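Local coordinates for putative enoyl-CoA hydratase (Thermus thermophilus, PDB 1UIY), which probably catalyses the reversible addition of water to (2E)-enoyl-CoA thioesters, giving (3S)-3-hydroxyacyl-CoA, in fatty acid metabolism, at residues K6-V11 with G43-V48; D37-P42 with T92-T97. All coordinates share one frame; numbering follows the deposited sequence.

Contact 1. Residues K6-V11 with G43-V48; sequences KGHVAV and GVRAVV
V9, A10 and V11 run parallel to A46, V47 and V48, the two strands of a beta-alpha-beta unit of the crotonase fold whose crossover is helix 25-40. The axes of the short segments 9-11 and 46-48 come within 4.4 Å at 31°. Backbone bonds run between the segments: A46 N to H8 O, A10 N to A46 O, and V48 N to A10 O, the last 2.6 Å. H8 O takes a second bond, from R45 N, in the carbonyl plane on a lone pair, so one oxygen accepts from two successive amides. G7, just before H8, has a phi of 159°, a region disfavoured for other residues.

Beta-branched and small residues suit this close packing. On the face of V9, A46, V11 and V48, which helix 184-197 covers, V9 CG1 meets V48 CG2 at 3.7 Å. On the other face A10 is small enough to sit beside V47. V44, in the loop before strand 46-51, has CG1 anti to its backbone N (chi1 -174°), 3.6 Å from A10 CB. R45 sends its guanidinium to the C-terminal carboxylate of F253, and its CG lies at the edge of the H8 ring, 3.6 Å from ND1.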
loop_
_atom_site.group_PDB
_atom_site.type_symbol
_atom_site.label_atom_id
_atom_site.label_comp_id
_atom_site.label_asym_id
_atom_site.label_seq_id
_atom_site.Cartn_x
_atom_site.Cartn_y
_atom_site.Cartn_z
ATOM N N LYS A 6 -32.924 -23.130 -3.270
ATOM C CA LYS A 6 -31.693 -23.841 -3.582
ATOM C C LYS A 6 -31.667 -24.307 -5.029
ATOM O O LYS A 6 -32.710 -24.437 -5.665
ATOM C CB LYS A 6 -31.508 -25.029 -2.633
ATOM C CG LYS A 6 -31.375 -24.621 -1.167
ATOM C CD LYS A 6 -30.687 -25.694 -0.336
ATOM C CE LYS A 6 -30.384 -25.192 1.070
ATOM N NZ LYS A 6 -29.460 -26.108 1.804
ATOM N N GLY A 7 -30.464 -24.541 -5.542
ATOM C CA GLY A 7 -30.295 -24.982 -6.916
ATOM C C GLY A 7 -28.881 -24.657 -7.349
ATOM O O GLY A 7 -28.174 -23.955 -6.626
ATOM N N HIS A 8 -28.445 -25.167 -8.499
ATOM C CA HIS A 8 -27.094 -24.871 -8.964
ATOM C C HIS A 8 -26.894 -23.369 -8.863
ATOM O O HIS A 8 -25.842 -22.894 -8.439
ATOM C CB HIS A 8 -26.898 -25.351 -10.401
ATOM C CG HIS A 8 -26.528 -26.797 -10.494
ATOM N ND1 HIS A 8 -25.374 -27.305 -9.936
ATOM C CD2 HIS A 8 -27.171 -27.850 -11.054
ATOM C CE1 HIS A 8 -25.320 -28.608 -10.149
ATOM N NE2 HIS A 8 -26.399 -28.964 -10.825
ATOM N N VAL A 9 -27.928 -22.632 -9.250
ATOM C CA VAL A 9 -27.932 -21.183 -9.165
ATOM C C VAL A 9 -28.982 -20.881 -8.110
ATOM O O VAL A 9 -30.170 -20.830 -8.412
ATOM C CB VAL A 9 -28.363 -20.532 -10.491
ATOM C CG1 VAL A 9 -28.608 -19.046 -10.275
ATOM C CG2 VAL A 9 -27.296 -20.742 -11.547
ATOM N N ALA A 10 -28.550 -20.713 -6.867
ATOM C CA ALA A 10 -29.477 -20.429 -5.778
ATOM C C ALA A 10 -29.997 -19.000 -5.882
ATOM O O ALA A 10 -29.352 -18.143 -6.491
ATOM C CB ALA A 10 -28.785 -20.642 -4.438
ATOM N N VAL A 11 -31.172 -18.750 -5.307
ATOM C CA VAL A 11 -31.745 -17.407 -5.317
ATOM C C VAL A 11 -32.225 -17.008 -3.925
ATOM O O VAL A 11 -32.981 -17.737 -3.283
ATOM C CB VAL A 11 -32.935 -17.292 -6.281
ATOM C CG1 VAL A 11 -33.466 -15.865 -6.273
ATOM C CG2 VAL A 11 -32.508 -17.680 -7.675
ATOM N N GLY A 43 -24.045 -28.298 -4.051
ATOM C CA GLY A 43 -24.870 -28.279 -5.244
ATOM C C GLY A 43 -25.001 -26.866 -5.783
ATOM O O GLY A 43 -25.264 -26.662 -6.971
ATOM N N VAL A 44 -24.811 -25.885 -4.901
ATOM C CA VAL A 44 -24.914 -24.481 -5.281
ATOM C C VAL A 44 -23.599 -23.979 -5.863
ATOM O O VAL A 44 -22.561 -24.029 -5.201
ATOM C CB VAL A 44 -25.268 -23.602 -4.075
ATOM C CG1 VAL A 44 -25.511 -22.176 -4.540
ATOM C CG2 VAL A 44 -26.485 -24.164 -3.355
ATOM N N ARG A 45 -23.654 -23.486 -7.096
ATOM C CA ARG A 45 -22.471 -22.986 -7.783
ATOM C C ARG A 45 -22.476 -21.465 -7.926
ATOM O O ARG A 45 -21.436 -20.847 -8.148
ATOM C CB ARG A 45 -22.382 -23.622 -9.165
ATOM C CG ARG A 45 -22.574 -25.117 -9.147
ATOM C CD ARG A 45 -21.462 -25.818 -8.382
ATOM N NE ARG A 45 -20.678 -26.681 -9.261
ATOM C CZ ARG A 45 -19.698 -27.486 -8.858
ATOM N NH1 ARG A 45 -19.046 -28.230 -9.744
ATOM N NH2 ARG A 45 -19.375 -27.548 -7.571
ATOM N N ALA A 46 -23.655 -20.871 -7.808
ATOM C CA ALA A 46 -23.811 -19.432 -7.929
ATOM C C ALA A 46 -25.013 -19.015 -7.100
ATOM O O ALA A 46 -25.871 -19.834 -6.801
ATOM C CB ALA A 46 -24.018 -19.049 -9.390
ATOM N N VAL A 47 -25.073 -17.742 -6.731
ATOM C CA VAL A 47 -26.176 -17.240 -5.931
ATOM C C VAL A 47 -26.716 -15.927 -6.475
ATOM O O VAL A 47 -25.996 -14.933 -6.525
ATOM C CB VAL A 47 -25.735 -17.003 -4.473
ATOM C CG1 VAL A 47 -26.826 -16.287 -3.699
ATOM C CG2 VAL A 47 -25.407 -18.319 -3.816
ATOM N N VAL A 48 -27.974 -15.924 -6.903
ATOM C CA VAL A 48 -28.573 -14.686 -7.380
ATOM C C VAL A 48 -29.193 -14.099 -6.135
ATOM O O VAL A 48 -29.598 -14.826 -5.234
ATOM C CB VAL A 48 -29.687 -14.899 -8.434
ATOM C CG1 VAL A 48 -30.401 -13.585 -8.688
ATOM C CG2 VAL A 48 -29.090 -15.396 -9.744
#

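Contact 2. Residues D37-P42 with T92-T97; sequences DLEADP and TYPKPT
E39 lays its side chain across the ring of P94 at about a right angle, with OE2 3.4 Å from P94 CG. With CG anti to the backbone N (chi1 -159°) and a bend at chi2, the chain keeps its methylenes near P94 and Y93 while OE1 forms a salt bridge with R89. A glutamate suits the place because its aliphatic part packs and its carboxylate still finds a charge. An alanine here would keep the CB near Y93 but would probably uncover the P94 ring and leave R89 without this carboxylate.

Y93 is long enough for its ring to span the distance to the helix, where the hydroxyl lies 3.5 Å from the CB atoms of both L38 and E39 and hydrogen-bonds to L35 O, one turn back.

K95 is extended beyond CG, long enough to bring its ammonium to the C-terminal end of the helix. NZ donates to L38 O at 2.8 Å, in the carbonyl plane, and lies 2.9 Å from D41 O; V44 O is a further hydrogen-bond partner. A positive charge is probably favoured here, among backbone carbonyls at the negative end of the helix dipole.

The contact joins the last turn of helix 25-40 to the loop between helix 73-92 and strand 97-101, while L38 packs on A10 and V12 of strand 9-14.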
loop_
_atom_site.group_PDB
_atom_site.type_symbol
_atom_site.label_atom_id
_atom_site.label_comp_id
_atom_site.label_asym_id
_atom_site.label_seq_id
_atom_site.Cartn_x
_atom_site.Cartn_y
_atom_site.Cartn_z
ATOM N N ASP A 37 -25.241 -21.345 4.700
ATOM C CA ASP A 37 -25.832 -22.583 4.225
ATOM C C ASP A 37 -25.427 -22.741 2.762
ATOM O O ASP A 37 -24.773 -23.714 2.380
ATOM C CB ASP A 37 -27.358 -22.516 4.329
ATOM C CG ASP A 37 -27.844 -22.270 5.750
ATOM O OD1 ASP A 37 -29.040 -21.947 5.917
ATOM O OD2 ASP A 37 -27.041 -22.403 6.701
ATOM N N LEU A 38 -25.805 -21.758 1.954
ATOM C CA LEU A 38 -25.509 -21.765 0.534
ATOM C C LEU A 38 -24.028 -21.952 0.208
ATOM O O LEU A 38 -23.688 -22.525 -0.826
ATOM C CB LEU A 38 -26.026 -20.475 -0.091
ATOM C CG LEU A 38 -27.542 -20.307 0.005
ATOM C CD1 LEU A 38 -27.920 -18.847 -0.152
ATOM C CD2 LEU A 38 -28.209 -21.166 -1.052
ATOM N N GLU A 39 -23.139 -21.478 1.072
ATOM C CA GLU A 39 -21.722 -21.648 0.784
ATOM C C GLU A 39 -21.334 -23.092 1.057
ATOM O O GLU A 39 -20.389 -23.615 0.461
ATOM C CB GLU A 39 -20.851 -20.733 1.648
ATOM C CG GLU A 39 -19.469 -20.506 1.041
ATOM C CD GLU A 39 -18.372 -20.288 2.071
ATOM O OE1 GLU A 39 -18.564 -19.498 3.018
ATOM O OE2 GLU A 39 -17.296 -20.904 1.919
ATOM N N ALA A 40 -22.082 -23.722 1.960
ATOM C CA ALA A 40 -21.841 -25.104 2.369
ATOM C C ALA A 40 -22.559 -26.134 1.515
ATOM O O ALA A 40 -22.348 -27.329 1.677
ATOM C CB ALA A 40 -22.240 -25.287 3.827
ATOM N N ASP A 41 -23.414 -25.683 0.609
ATOM C CA ASP A 41 -24.134 -26.622 -0.233
ATOM C C ASP A 41 -23.387 -26.865 -1.546
ATOM O O ASP A 41 -23.401 -26.026 -2.449
ATOM C CB ASP A 41 -25.548 -26.105 -0.498
ATOM C CG ASP A 41 -26.410 -27.127 -1.206
ATOM O OD1 ASP A 41 -27.649 -26.943 -1.228
ATOM O OD2 ASP A 41 -25.850 -28.113 -1.743
ATOM N N PRO A 42 -22.735 -28.032 -1.667
ATOM C CA PRO A 42 -21.956 -28.450 -2.839
ATOM C C PRO A 42 -22.733 -28.468 -4.147
ATOM O O PRO A 42 -22.153 -28.640 -5.220
ATOM C CB PRO A 42 -21.455 -29.833 -2.440
ATOM C CG PRO A 42 -22.562 -30.342 -1.592
ATOM C CD PRO A 42 -22.872 -29.149 -0.719
ATOM N N THR A 92 -16.909 -10.541 -0.402
ATOM C CA THR A 92 -15.903 -11.571 -0.248
ATOM C C THR A 92 -16.382 -12.979 -0.552
ATOM O O THR A 92 -15.570 -13.895 -0.662
ATOM C CB THR A 92 -15.355 -11.492 1.195
ATOM O OG1 THR A 92 -14.398 -10.430 1.263
ATOM C CG2 THR A 92 -14.728 -12.785 1.639
ATOM N N TYR A 93 -17.693 -13.151 -0.704
ATOM C CA TYR A 93 -18.279 -14.471 -0.966
ATOM C C TYR A 93 -17.440 -15.347 -1.892
ATOM O O TYR A 93 -17.016 -14.907 -2.954
ATOM C CB TYR A 93 -19.690 -14.335 -1.541
ATOM C CG TYR A 93 -20.590 -15.488 -1.142
ATOM C CD1 TYR A 93 -21.314 -16.206 -2.096
ATOM C CD2 TYR A 93 -20.710 -15.866 0.198
ATOM C CE1 TYR A 93 -22.133 -17.267 -1.731
ATOM C CE2 TYR A 93 -21.525 -16.930 0.576
ATOM C CZ TYR A 93 -22.237 -17.625 -0.392
ATOM O OH TYR A 93 -23.063 -18.656 -0.013
ATOM N N PRO A 94 -17.194 -16.604 -1.490
ATOM C CA PRO A 94 -16.411 -17.605 -2.222
ATOM C C PRO A 94 -17.021 -17.997 -3.557
ATOM O O PRO A 94 -16.306 -18.370 -4.488
ATOM C CB PRO A 94 -16.378 -18.787 -1.266
ATOM C CG PRO A 94 -16.528 -18.165 0.057
ATOM C CD PRO A 94 -17.591 -17.134 -0.181
ATOM N N LYS A 95 -18.347 -17.941 -3.643
ATOM C CA LYS A 95 -19.029 -18.293 -4.882
ATOM C C LYS A 95 -19.478 -17.035 -5.613
ATOM O O LYS A 95 -19.633 -15.980 -5.009
ATOM C CB LYS A 95 -20.231 -19.194 -4.594
ATOM C CG LYS A 95 -19.866 -20.533 -3.969
ATOM C CD LYS A 95 -21.113 -21.396 -3.714
ATOM C CE LYS A 95 -20.758 -22.711 -3.019
ATOM N NZ LYS A 95 -21.951 -23.540 -2.724
ATOM N N PRO A 96 -19.674 -17.130 -6.935
ATOM C CA PRO A 96 -20.107 -15.964 -7.709
ATOM C C PRO A 96 -21.485 -15.491 -7.257
ATOM O O PRO A 96 -22.414 -16.291 -7.145
ATOM C CB PRO A 96 -20.133 -16.485 -9.143
ATOM C CG PRO A 96 -19.158 -17.613 -9.128
ATOM C CD PRO A 96 -19.432 -18.285 -7.814
ATOM N N THR A 97 -21.613 -14.198 -6.993
ATOM C CA THR A 97 -22.888 -13.638 -6.576
ATOM C C THR A 97 -23.378 -12.675 -7.652
ATOM O O THR A 97 -22.578 -12.012 -8.322
ATOM C CB THR A 97 -22.784 -12.872 -5.201
ATOM O OG1 THR A 97 -21.875 -11.759 -5.304
ATOM C CG2 THR A 97 -22.311 -13.813 -4.116
#

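From the N terminus, the chain passes through 6-11, crosses over by helix 25-40, whose last turn opens 37-42, and returns at 43-48, where contact 1 closes the first loop. It then runs through helices 62-68 and 73-92 to 92-97, where contact 2 closes a second. The segments alternate, so the two loops cross. Their centres lie about 8 Å apart, and they touch: one bond of K95 reaches across into contact 1, and V47 N probably bonds to P96 O, the two atoms 3.1 Å apart. Together they tie neighbouring strands 9-14, 46-51 and 97-101 to the end of helix 25-40.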